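Putative nucleic acid-binding lipoprotein (Klebsiella pneumoniae subsp. pneumoniae MGH 78578, PDB 3F1Z) is of unknown function, but is a putative lipoprotein whose OB-fold suggests that it may bind nucleic acid. Local coordinates at residues A30-L33 against Q34-L38; S94-S97 against A98-E101. All coordinates share one frame; numbering follows the deposited sequence.

Contact 1 (A30-L33 against Q34-L38)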
loop_
_atom_site.group_PDB
_atom_site.type_symbol
_atom_site.label_atom_id
_atom_site.label_comp_id
_atom_site.label_asym_id
_atom_site.label_seq_id
_atom_site.Cartn_x
_atom_site.Cartn_y
_atom_site.Cartn_z
ATOM N N ALA A 30 -3.579 -7.964 7.390
ATOM C CA ALA A 30 -3.965 -8.009 8.807
ATOM C C ALA A 30 -2.786 -7.655 9.671
ATOM O O ALA A 30 -2.933 -6.925 10.646
ATOM C CB ALA A 30 -4.499 -9.380 9.220
ATOM N N GLN A 31 -1.621 -8.195 9.330
ATOM C CA GLN A 31 -0.443 -7.936 10.170
ATOM C C GLN A 31 -0.045 -6.476 10.184
ATOM O O GLN A 31 0.170 -5.910 11.217
ATOM C CB GLN A 31 0.727 -8.828 9.801
ATOM C CG GLN A 31 0.488 -10.234 10.242
ATOM C CD GLN A 31 1.452 -11.253 9.596
ATOM O OE1 GLN A 31 1.907 -11.099 8.440
ATOM N NE2 GLN A 31 1.711 -12.314 10.322
ATOM N N PHE A 32 0.039 -5.870 9.024
ATOM C CA PHE A 32 0.425 -4.495 8.950
ATOM C C PHE A 32 -0.610 -3.561 9.592
ATOM O O PHE A 32 -0.242 -2.552 10.191
ATOM C CB PHE A 32 0.672 -4.098 7.506
ATOM C CG PHE A 32 0.924 -2.646 7.343
ATOM C CD1 PHE A 32 2.009 -2.071 7.945
ATOM C CD2 PHE A 32 0.082 -1.866 6.612
ATOM C CE1 PHE A 32 2.264 -0.774 7.808
ATOM C CE2 PHE A 32 0.321 -0.534 6.485
ATOM C CZ PHE A 32 1.419 0.018 7.088
ATOM N N LEU A 33 -1.890 -3.874 9.458
ATOM C CA LEU A 33 -2.929 -3.023 10.040
ATOM C C LEU A 33 -3.168 -3.237 11.532
ATOM O O LEU A 33 -3.776 -2.393 12.192
ATOM C CB LEU A 33 -4.242 -3.132 9.263
ATOM C CG LEU A 33 -4.179 -2.623 7.811
ATOM C CD1 LEU A 33 -5.591 -2.644 7.241
ATOM C CD2 LEU A 33 -3.618 -1.271 7.657
ATOM N N GLN A 34 -2.667 -4.303 12.092
ATOM C CA GLN A 34 -2.925 -4.576 13.512
ATOM C C GLN A 34 -2.585 -3.407 14.459
ATOM O O GLN A 34 -3.405 -3.017 15.260
ATOM C CB GLN A 34 -2.237 -5.873 13.949
ATOM C CG GLN A 34 -2.387 -6.252 15.419
ATOM C CD GLN A 34 -3.858 -6.396 15.874
ATOM O OE1 GLN A 34 -4.757 -6.714 15.063
ATOM N NE2 GLN A 34 -4.109 -6.160 17.195
ATOM N N PRO A 35 -1.390 -2.834 14.339
ATOM C CA PRO A 35 -1.034 -1.705 15.200
ATOM C C PRO A 35 -1.927 -0.486 14.992
ATOM O O PRO A 35 -2.188 0.205 15.942
ATOM C CB PRO A 35 0.415 -1.364 14.776
ATOM C CG PRO A 35 0.876 -2.513 14.050
ATOM C CD PRO A 35 -0.299 -3.158 13.406
ATOM N N PHE A 36 -2.349 -0.233 13.751
ATOM C CA PHE A 36 -3.248 0.893 13.446
ATOM C C PHE A 36 -4.631 0.664 14.054
ATOM O O PHE A 36 -5.358 1.616 14.415
ATOM C CB PHE A 36 -3.346 1.145 11.922
ATOM C CG PHE A 36 -2.032 1.618 11.295
ATOM C CD1 PHE A 36 -1.076 0.714 10.886
ATOM C CD2 PHE A 36 -1.752 2.968 11.178
ATOM C CE1 PHE A 36 0.121 1.157 10.361
ATOM C CE2 PHE A 36 -0.567 3.423 10.656
ATOM C CZ PHE A 36 0.381 2.543 10.258
ATOM N N THR A 37 -5.001 -0.591 14.184
ATOM C CA THR A 37 -6.288 -0.950 14.785
ATOM C C THR A 37 -6.246 -0.599 16.284
ATOM O O THR A 37 -7.227 -0.122 16.840
ATOM C CB THR A 37 -6.606 -2.463 14.490
ATOM O OG1 THR A 37 -6.668 -2.643 13.047
ATOM C CG2 THR A 37 -7.909 -2.939 15.157
ATOM N N LEU A 38 -5.097 -0.789 16.915
ATOM C CA LEU A 38 -4.916 -0.471 18.331
ATOM C C LEU A 38 -4.809 1.064 18.617
ATOM O O LEU A 38 -5.387 1.588 19.570
ATOM C CB LEU A 38 -3.669 -1.166 18.846
ATOM C CG LEU A 38 -3.823 -2.466 19.628
ATOM C CD1 LEU A 38 -4.980 -3.373 19.163
ATOM C CD2 LEU A 38 -2.462 -3.250 19.682
#
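Phe32 and Phe36 meet one turn apart on the inner side of a proline-kinked helix, residues 29-38, which lies beside the OB-fold sheet. The nearest approach of the two rings is CZ of Phe32 to CE1 of Phe36, 3.7 Å. Their centroids are 5.3 Å apart and their planes stand at 57°, an oblique pairing. Different first torsions bring them together: Phe32 places CG anti to its backbone N, whereas Phe36 leans back along the helix with CG beside its own N (chi1 -66°). That lean also sets the edge of the Phe36 ring against the backbone, with CD1 3.4 Å from Phe32 O and the oxygen near the ring plane.

The same oxygen faces Pro35, whose CD lies 3.3 Å from Phe32 O. Pro35 N has no hydrogen for Gln31 O, four residues back, and the ladder of backbone bonds is interrupted there; Gln34 N before it makes only weak bonds to Ala30 O and Gln31 O.

Farther out, Tyr47 packs edge-to-face with Phe32, Pro124 touches both phenylalanines, and Ala43 of helix 40-47 lies against Pro35 and Phe36. Leu33 turns its side chain to Ile123 and Lys86. Beyond the kink the ladder resumes at Leu33 O, which is gripped twice by Thr37: the backbone N comes in almost end-on to the carbonyl at 3.0 Å, while OG1, also bonded to Lys86 NZ, donates to Leu33 O from 54° above the carbonyl plane.

Contact 2 (S94-S97 against A98-E101)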
loop_
_atom_site.group_PDB
_atom_site.type_symbol
_atom_site.label_atom_id
_atom_site.label_comp_id
_atom_site.label_asym_id
_atom_site.label_seq_id
_atom_site.Cartn_x
_atom_site.Cartn_y
_atom_site.Cartn_z
ATOM N N SER A 94 1.657 9.097 -11.526
ATOM C CA SER A 94 1.514 8.844 -12.938
ATOM C C SER A 94 2.723 8.207 -13.557
ATOM O O SER A 94 2.605 7.495 -14.566
ATOM C CB SER A 94 1.151 10.147 -13.696
ATOM O OG SER A 94 2.001 11.245 -13.394
ATOM N N HIS A 95 3.877 8.435 -12.957
ATOM C CA HIS A 95 5.127 7.875 -13.457
ATOM C C HIS A 95 5.235 6.366 -13.218
ATOM O O HIS A 95 6.163 5.738 -13.705
ATOM C CB HIS A 95 6.326 8.585 -12.813
ATOM C CG HIS A 95 6.341 8.479 -11.330
ATOM N ND1 HIS A 95 7.238 7.682 -10.654
ATOM C CD2 HIS A 95 5.539 9.029 -10.390
ATOM C CE1 HIS A 95 6.994 7.753 -9.355
ATOM N NE2 HIS A 95 5.970 8.566 -9.172
ATOM N N ASN A 96 4.295 5.785 -12.483
ATOM C CA ASN A 96 4.373 4.370 -12.221
ATOM C C ASN A 96 3.140 3.673 -12.760
ATOM O O ASN A 96 2.616 2.732 -12.155
ATOM C CB ASN A 96 4.624 4.077 -10.719
ATOM C CG ASN A 96 5.294 2.723 -10.515
ATOM O OD1 ASN A 96 5.658 2.043 -11.512
ATOM N ND2 ASN A 96 5.440 2.290 -9.250
ATOM N N SER A 97 2.685 4.110 -13.929
ATOM C CA SER A 97 1.512 3.520 -14.502
ATOM C C SER A 97 1.807 2.110 -15.012
ATOM O O SER A 97 0.906 1.278 -15.046
ATOM C CB SER A 97 0.863 4.441 -15.556
ATOM O OG SER A 97 1.627 4.572 -16.698
ATOM N N ALA A 98 3.043 1.820 -15.390
ATOM C CA ALA A 98 3.404 0.444 -15.795
ATOM C C ALA A 98 3.089 -0.568 -14.675
ATOM O O ALA A 98 2.548 -1.657 -14.930
ATOM C CB ALA A 98 4.868 0.350 -16.166
ATOM N N ASP A 99 3.417 -0.232 -13.437
ATOM C CA ASP A 99 3.171 -1.182 -12.376
ATOM C C ASP A 99 1.679 -1.381 -12.197
ATOM O O ASP A 99 1.216 -2.521 -12.016
ATOM C CB ASP A 99 3.736 -0.719 -11.044
ATOM C CG ASP A 99 5.201 -1.080 -10.819
ATOM O OD1 ASP A 99 5.874 -1.631 -11.717
ATOM O OD2 ASP A 99 5.658 -0.762 -9.680
ATOM N N VAL A 100 0.936 -0.266 -12.246
ATOM C CA VAL A 100 -0.503 -0.295 -12.024
ATOM C C VAL A 100 -1.198 -1.116 -13.101
ATOM O O VAL A 100 -2.101 -1.881 -12.806
ATOM C CB VAL A 100 -1.110 1.111 -11.945
ATOM C CG1 VAL A 100 -2.632 1.036 -11.769
ATOM C CG2 VAL A 100 -0.482 1.898 -10.791
ATOM N N GLU A 101 -0.737 -0.978 -14.335
ATOM C CA GLU A 101 -1.324 -1.682 -15.462
ATOM C C GLU A 101 -1.033 -3.178 -15.508
ATOM O O GLU A 101 -1.603 -3.898 -16.339
ATOM C CB GLU A 101 -0.905 -1.007 -16.752
ATOM C CG GLU A 101 -1.602 0.337 -16.887
ATOM C CD GLU A 101 -1.315 1.098 -18.168
ATOM O OE1 GLU A 101 -0.770 0.474 -19.107
ATOM O OE2 GLU A 101 -1.672 2.322 -18.232
HETATM O O HOH W 1 5.405 3.625 -15.641
#
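Asn96 and Asp99 face each other across the first turn of the short helix 97-100, Asn96 holding the N-cap position. Among side-chain bonds, the amide ND2 of Asn96 donates to OD2 of Asp99 at 3.1 Å with a moderately bent N-H...O angle of 141°. The two flat groups are not coplanar: amide and carboxylate planes are 51° apart, and the nitrogen reaches OD2 from above the carboxylate plane. Asn96 swings its CG away from its backbone N (chi1 -155°), while Asp99 folds CG back beside its own N, which brings the two ends across one another at an oblique angle beside the helix start. OD2 is gripped a second time by the backbone N of Val131, which ties the helix start to strand 129-131. Two donors on one carboxylate oxygen would probably favour the charged form of Asp99.

Backbone bonds make up the next group. Asn96 O receives weak bonds from the N of both Asp99 and Val100, and CG2 of Val100 makes a close carbon-oxygen approach to Asn96 O at 3.5 Å. The next carbonyl is better served: Glu101 N reaches Ser97 O at 2.9 Å. The aliphatic part of Glu101 follows the same oxygen, its CG 3.3 Å from Ser97 O.

Solvent supplies a third kind of link. One water donates to His95 O and accepts from Ala98 N, both at 3.0 Å, bridging the 3-10 turn 94-95 to an amide of the helix's first turn.

Apolar packing is directed inward, where Val100 rests on Phe73 and Phe92. The side chain of Ser97 also touches Phe73, and that of Asp99 touches Phe92. The little helix, joined to strand 88-93 by the short turn 94-96, lies against that strand and its antiparallel neighbour 71-78.

Both contacts are local, each within a short helical stretch at the margin of the OB-fold, and they lie on opposite sides of the chain's centre, their own centres 27 Å apart and nearest atoms about 17 Å apart. They share no helix or strand. Contact 1 is partly buried: aromatic rings make its inner side, against helix 40-47 and nearby loops, and a proline disturbs its backbone bonding midway. Contact 2 is a surface contact at a helix start, dominated by polar groups and a bridging water, with one buried valine, Val100, facing the sheet. Ring packing marks the first, a side-chain amide-carboxylate bond at the N-cap position the second.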